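PDB 4WD2: aromatic-amino-acid transaminase TyrB from Burkholderia cenocepacia K56-2Valvano, which probably catalyses the pyridoxal-phosphate-dependent transfer of amino groups between aromatic amino acids and 2-oxo acids. Local coordinates for residues Y157-L171 / T193-L205. Sequence-based numbering, arbitrary orientation.
Sequences YYDEATGGLKFDAML and TGVDLDEGQWEKL
Tyr157 OH donates to Val195 O at 2.6 Å, the one direct hydrogen bond between the segments. The hydroxyl is tilted 27° from the carbonyl plane, and a water links it to Asp196 OD1; that carboxylate also accepts from His190 N (OD1) and Cys189 N (OD2) and bridges to Arg353. With CG anti to the backbone N, the Tyr157 ring extends beneath Leu165, whose CD1 lies 3.5 Å above the ring centre. Packing is close here: Val195 CG1 meets Leu165 CB at 3.5 Å, Val195 CG2 lies in plane at the edge of the Tyr158 ring, and Leu197 CD1 is 3.7 Å from both Tyr157 CE1 and Leu165 CD2.

Helices 167-175 and 199-211 run nearly parallel, their short segments inclined by 20° with axes 11.2 Å apart. Phe167 bridges this spacing. Gln201 CB makes a CH-pi contact 3.8 Å from its centroid, and the amide stacks on the ring at 29°. In a capping box, Gln201 OE1 accepts from Asp198 N while Gln201 N donates to N-cap Asp198 OD1. The outer side is looser: exposed Lys204 CB lies 4.1 Å from Phe167 CZ.

The pair joins the large-domain edge hairpin and following helix of this fold-type I aminotransferase to the loop and first turns of helix 199-211. Its chemistry implies mainly apolar cohesion, the tyrosine bond and Asp196 contacts helping to hold the loop, the capping box orienting the glutamine amide.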
loop_
_atom_site.group_PDB
_atom_site.type_symbol
_atom_site.label_atom_id
_atom_site.label_comp_id
_atom_site.label_asym_id
_atom_site.label_seq_id
_atom_site.Cartn_x
_atom_site.Cartn_y
_atom_site.Cartn_z
ATOM N N TYR A 157 -15.238 -17.957 21.178
ATOM C CA TYR A 157 -15.924 -18.005 19.897
ATOM C C TYR A 157 -16.128 -19.442 19.448
ATOM O O TYR A 157 -17.229 -19.971 19.542
ATOM C CB TYR A 157 -15.149 -17.205 18.838
ATOM C CG TYR A 157 -15.934 -16.952 17.561
ATOM C CD1 TYR A 157 -16.842 -15.907 17.478
ATOM C CD2 TYR A 157 -15.764 -17.759 16.445
ATOM C CE1 TYR A 157 -17.562 -15.667 16.315
ATOM C CE2 TYR A 157 -16.484 -17.538 15.284
ATOM C CZ TYR A 157 -17.379 -16.488 15.222
ATOM O OH TYR A 157 -18.096 -16.266 14.062
ATOM N N TYR A 158 -15.066 -20.083 18.975
ATOM C CA TYR A 158 -15.199 -21.443 18.469
ATOM C C TYR A 158 -15.418 -22.418 19.610
ATOM O O TYR A 158 -14.810 -22.289 20.681
ATOM C CB TYR A 158 -13.973 -21.850 17.654
ATOM C CG TYR A 158 -14.042 -23.258 17.115
ATOM C CD1 TYR A 158 -14.884 -23.577 16.056
ATOM C CD2 TYR A 158 -13.260 -24.271 17.661
ATOM C CE1 TYR A 158 -14.952 -24.867 15.560
ATOM C CE2 TYR A 158 -13.318 -25.565 17.169
ATOM C CZ TYR A 158 -14.165 -25.856 16.121
ATOM O OH TYR A 158 -14.220 -27.138 15.629
ATOM N N ASP A 159 -16.307 -23.381 19.384
ATOM C CA ASP A 159 -16.593 -24.395 20.380
ATOM C C ASP A 159 -16.009 -25.712 19.921
ATOM O O ASP A 159 -16.578 -26.379 19.062
ATOM C CB ASP A 159 -18.098 -24.529 20.616
ATOM C CG ASP A 159 -18.426 -25.387 21.825
ATOM O OD1 ASP A 159 -17.577 -26.201 22.244
ATOM O OD2 ASP A 159 -19.541 -25.245 22.365
ATOM N N GLU A 160 -14.871 -26.071 20.509
ATOM C CA GLU A 160 -14.156 -27.299 20.171
ATOM C C GLU A 160 -15.045 -28.540 20.193
ATOM O O GLU A 160 -14.900 -29.437 19.359
ATOM C CB GLU A 160 -12.981 -27.501 21.136
ATOM N N ALA A 161 -15.964 -28.588 21.149
ATOM C CA ALA A 161 -16.778 -29.780 21.345
ATOM C C ALA A 161 -17.880 -29.922 20.301
ATOM O O ALA A 161 -18.276 -31.041 19.968
ATOM C CB ALA A 161 -17.377 -29.779 22.739
ATOM N N THR A 162 -18.375 -28.803 19.781
ATOM C CA THR A 162 -19.500 -28.852 18.848
ATOM C C THR A 162 -19.092 -28.588 17.401
ATOM O O THR A 162 -19.777 -29.015 16.468
ATOM C CB THR A 162 -20.605 -27.840 19.240
ATOM O OG1 THR A 162 -20.110 -26.502 19.118
ATOM C CG2 THR A 162 -21.064 -28.081 20.671
ATOM N N GLY A 163 -17.976 -27.887 17.218
ATOM C CA GLY A 163 -17.582 -27.433 15.901
ATOM C C GLY A 163 -18.418 -26.219 15.570
ATOM O O GLY A 163 -18.492 -25.800 14.414
ATOM N N GLY A 164 -19.047 -25.660 16.603
ATOM C CA GLY A 164 -19.961 -24.544 16.449
ATOM C C GLY A 164 -19.549 -23.306 17.220
ATOM O O GLY A 164 -18.362 -23.006 17.360
ATOM N N LEU A 165 -20.538 -22.578 17.720
ATOM C CA LEU A 165 -20.293 -21.272 18.317
ATOM C C LEU A 165 -20.630 -21.223 19.807
ATOM O O LEU A 165 -21.698 -21.668 20.225
ATOM C CB LEU A 165 -21.103 -20.210 17.574
ATOM C CG LEU A 165 -20.993 -18.766 18.058
ATOM C CD1 LEU A 165 -19.682 -18.150 17.603
ATOM C CD2 LEU A 165 -22.180 -17.976 17.542
ATOM N N LYS A 166 -19.713 -20.683 20.603
ATOM C CA LYS A 166 -19.982 -20.431 22.014
ATOM C C LYS A 166 -20.634 -19.071 22.169
ATOM O O LYS A 166 -20.024 -18.156 22.715
ATOM C CB LYS A 166 -18.698 -20.470 22.843
ATOM C CG LYS A 166 -17.891 -21.733 22.725
ATOM C CD LYS A 166 -16.538 -21.556 23.405
ATOM C CE LYS A 166 -16.518 -22.146 24.797
ATOM N NZ LYS A 166 -16.067 -23.566 24.776
ATOM N N PHE A 167 -21.864 -18.928 21.691
ATOM C CA PHE A 167 -22.448 -17.599 21.621
ATOM C C PHE A 167 -22.710 -16.959 22.980
ATOM O O PHE A 167 -22.509 -15.758 23.143
ATOM C CB PHE A 167 -23.749 -17.606 20.836
ATOM C CG PHE A 167 -24.363 -16.250 20.742
ATOM C CD1 PHE A 167 -23.721 -15.240 20.035
ATOM C CD2 PHE A 167 -25.546 -15.958 21.399
ATOM C CE1 PHE A 167 -24.272 -13.973 19.965
ATOM C CE2 PHE A 167 -26.096 -14.695 21.329
ATOM C CZ PHE A 167 -25.460 -13.707 20.609
ATOM N N ASP A 168 -23.173 -17.746 23.948
ATOM C CA ASP A 168 -23.416 -17.216 25.284
ATOM C C ASP A 168 -22.123 -16.663 25.895
ATOM O O ASP A 168 -22.121 -15.572 26.461
ATOM C CB ASP A 168 -24.011 -18.285 26.207
ATOM C CG ASP A 168 -25.464 -18.610 25.885
ATOM O OD1 ASP A 168 -26.125 -17.823 25.172
ATOM O OD2 ASP A 168 -25.947 -19.657 26.366
ATOM N N ALA A 169 -21.029 -17.414 25.773
ATOM C CA ALA A 169 -19.741 -16.993 26.323
ATOM C C ALA A 169 -19.180 -15.786 25.569
ATOM O O ALA A 169 -18.606 -14.881 26.176
ATOM C CB ALA A 169 -18.744 -18.147 26.297
ATOM N N MET A 170 -19.342 -15.786 24.249
ATOM C CA MET A 170 -18.955 -14.659 23.409
ATOM C C MET A 170 -19.683 -13.384 23.817
ATOM O O MET A 170 -19.064 -12.333 23.993
ATOM C CB MET A 170 -19.245 -14.960 21.938
ATOM C CG MET A 170 -19.069 -13.754 21.040
ATOM S SD MET A 170 -19.608 -13.982 19.336
ATOM C CE MET A 170 -19.058 -12.424 18.629
ATOM N N LEU A 171 -21.001 -13.487 23.976
ATOM C CA LEU A 171 -21.840 -12.343 24.313
ATOM C C LEU A 171 -21.538 -11.802 25.715
ATOM O O LEU A 171 -21.480 -10.589 25.926
ATOM C CB LEU A 171 -23.324 -12.727 24.196
ATOM C CG LEU A 171 -24.340 -11.587 24.291
ATOM C CD1 LEU A 171 -24.181 -10.625 23.123
ATOM C CD2 LEU A 171 -25.775 -12.125 24.363
ATOM N N THR A 193 -12.491 -20.791 10.968
ATOM C CA THR A 193 -13.354 -21.868 11.462
ATOM C C THR A 193 -14.617 -22.113 10.644
ATOM O O THR A 193 -15.188 -23.202 10.688
ATOM C CB THR A 193 -13.784 -21.611 12.917
ATOM O OG1 THR A 193 -14.720 -20.523 12.953
ATOM C CG2 THR A 193 -12.572 -21.283 13.786
ATOM N N GLY A 194 -15.069 -21.105 9.910
ATOM C CA GLY A 194 -16.311 -21.224 9.168
ATOM C C GLY A 194 -17.542 -21.141 10.059
ATOM O O GLY A 194 -18.671 -21.264 9.582
ATOM N N VAL A 195 -17.342 -20.922 11.356
ATOM C CA VAL A 195 -18.485 -20.782 12.256
ATOM C C VAL A 195 -18.990 -19.333 12.242
ATOM O O VAL A 195 -18.245 -18.405 12.558
ATOM C CB VAL A 195 -18.131 -21.214 13.697
ATOM C CG1 VAL A 195 -19.277 -20.900 14.652
ATOM C CG2 VAL A 195 -17.797 -22.704 13.750
ATOM N N ASP A 196 -20.257 -19.150 11.874
ATOM C CA ASP A 196 -20.860 -17.814 11.788
ATOM C C ASP A 196 -22.009 -17.616 12.774
ATOM O O ASP A 196 -22.695 -18.566 13.144
ATOM C CB ASP A 196 -21.388 -17.541 10.374
ATOM C CG ASP A 196 -20.282 -17.392 9.344
ATOM O OD1 ASP A 196 -19.101 -17.320 9.741
ATOM O OD2 ASP A 196 -20.602 -17.326 8.134
ATOM N N LEU A 197 -22.234 -16.368 13.173
ATOM C CA LEU A 197 -23.440 -16.017 13.914
ATOM C C LEU A 197 -24.636 -16.059 12.975
ATOM O O LEU A 197 -24.489 -15.788 11.780
ATOM C CB LEU A 197 -23.323 -14.621 14.532
ATOM C CG LEU A 197 -22.600 -14.400 15.865
ATOM C CD1 LEU A 197 -21.135 -14.830 15.791
ATOM C CD2 LEU A 197 -22.707 -12.933 16.254
ATOM N N ASP A 198 -25.818 -16.385 13.498
ATOM C CA ASP A 198 -27.036 -16.192 12.711
ATOM C C ASP A 198 -27.575 -14.783 12.977
ATOM O O ASP A 198 -27.069 -14.073 13.841
ATOM C CB ASP A 198 -28.097 -17.270 13.010
ATOM C CG ASP A 198 -28.552 -17.290 14.466
ATOM O OD1 ASP A 198 -28.926 -16.232 15.012
ATOM O OD2 ASP A 198 -28.554 -18.387 15.063
ATOM N N GLU A 199 -28.585 -14.376 12.218
ATOM C CA GLU A 199 -29.089 -13.003 12.278
ATOM C C GLU A 199 -29.744 -12.648 13.601
ATOM O O GLU A 199 -29.812 -11.476 13.959
ATOM C CB GLU A 199 -30.067 -12.761 11.134
ATOM C CG GLU A 199 -29.367 -12.810 9.787
ATOM C CD GLU A 199 -30.270 -12.453 8.631
ATOM O OE1 GLU A 199 -31.486 -12.273 8.852
ATOM O OE2 GLU A 199 -29.749 -12.347 7.503
ATOM N N GLY A 200 -30.219 -13.657 14.325
ATOM C CA GLY A 200 -30.750 -13.450 15.661
ATOM C C GLY A 200 -29.636 -13.172 16.657
ATOM O O GLY A 200 -29.739 -12.253 17.473
ATOM N N GLN A 201 -28.564 -13.958 16.578
ATOM C CA GLN A 201 -27.391 -13.750 17.423
ATOM C C GLN A 201 -26.760 -12.391 17.122
ATOM O O GLN A 201 -26.313 -11.683 18.031
ATOM C CB GLN A 201 -26.385 -14.889 17.224
ATOM C CG GLN A 201 -26.947 -16.266 17.611
ATOM C CD GLN A 201 -26.004 -17.407 17.293
ATOM O OE1 GLN A 201 -25.366 -17.417 16.247
ATOM N NE2 GLN A 201 -25.906 -18.377 18.205
ATOM N N TRP A 202 -26.756 -12.011 15.847
ATOM C CA TRP A 202 -26.258 -10.694 15.453
ATOM C C TRP A 202 -27.032 -9.567 16.124
ATOM O O TRP A 202 -26.431 -8.649 16.664
ATOM C CB TRP A 202 -26.309 -10.516 13.934
ATOM C CG TRP A 202 -25.038 -10.934 13.247
ATOM C CD1 TRP A 202 -24.901 -11.910 12.309
ATOM C CD2 TRP A 202 -23.724 -10.396 13.463
ATOM N NE1 TRP A 202 -23.587 -12.007 11.914
ATOM C CE2 TRP A 202 -22.844 -11.091 12.612
ATOM C CE3 TRP A 202 -23.210 -9.388 14.288
ATOM C CZ2 TRP A 202 -21.476 -10.813 12.560
ATOM C CZ3 TRP A 202 -21.847 -9.115 14.242
ATOM C CH2 TRP A 202 -20.997 -9.826 13.382
ATOM N N GLU A 203 -28.359 -9.632 16.094
ATOM C CA GLU A 203 -29.162 -8.589 16.733
ATOM C C GLU A 203 -28.844 -8.479 18.218
ATOM O O GLU A 203 -28.720 -7.364 18.741
ATOM C CB GLU A 203 -30.665 -8.832 16.542
ATOM C CG GLU A 203 -31.451 -7.535 16.395
ATOM C CD GLU A 203 -30.988 -6.713 15.198
ATOM O OE1 GLU A 203 -30.671 -7.319 14.146
ATOM O OE2 GLU A 203 -30.941 -5.468 15.303
ATOM N N LYS A 204 -28.714 -9.624 18.894
ATOM C CA LYS A 204 -28.399 -9.637 20.329
ATOM C C LYS A 204 -27.012 -9.082 20.618
ATOM O O LYS A 204 -26.803 -8.400 21.625
ATOM C CB LYS A 204 -28.507 -11.049 20.901
ATOM C CG LYS A 204 -29.906 -11.628 20.861
ATOM C CD LYS A 204 -29.897 -13.065 21.369
ATOM C CE LYS A 204 -31.156 -13.801 20.953
ATOM N NZ LYS A 204 -31.161 -15.202 21.468
ATOM N N LEU A 205 -26.063 -9.381 19.741
ATOM C CA LEU A 205 -24.721 -8.841 19.879
ATOM C C LEU A 205 -24.722 -7.325 19.693
ATOM O O LEU A 205 -24.038 -6.615 20.418
ATOM C CB LEU A 205 -23.768 -9.490 18.878
ATOM C CG LEU A 205 -22.313 -9.031 18.998
ATOM C CD1 LEU A 205 -21.777 -9.310 20.393
ATOM C CD2 LEU A 205 -21.441 -9.703 17.944
HETATM O O HOH W 1 -18.046 -14.974 11.030
#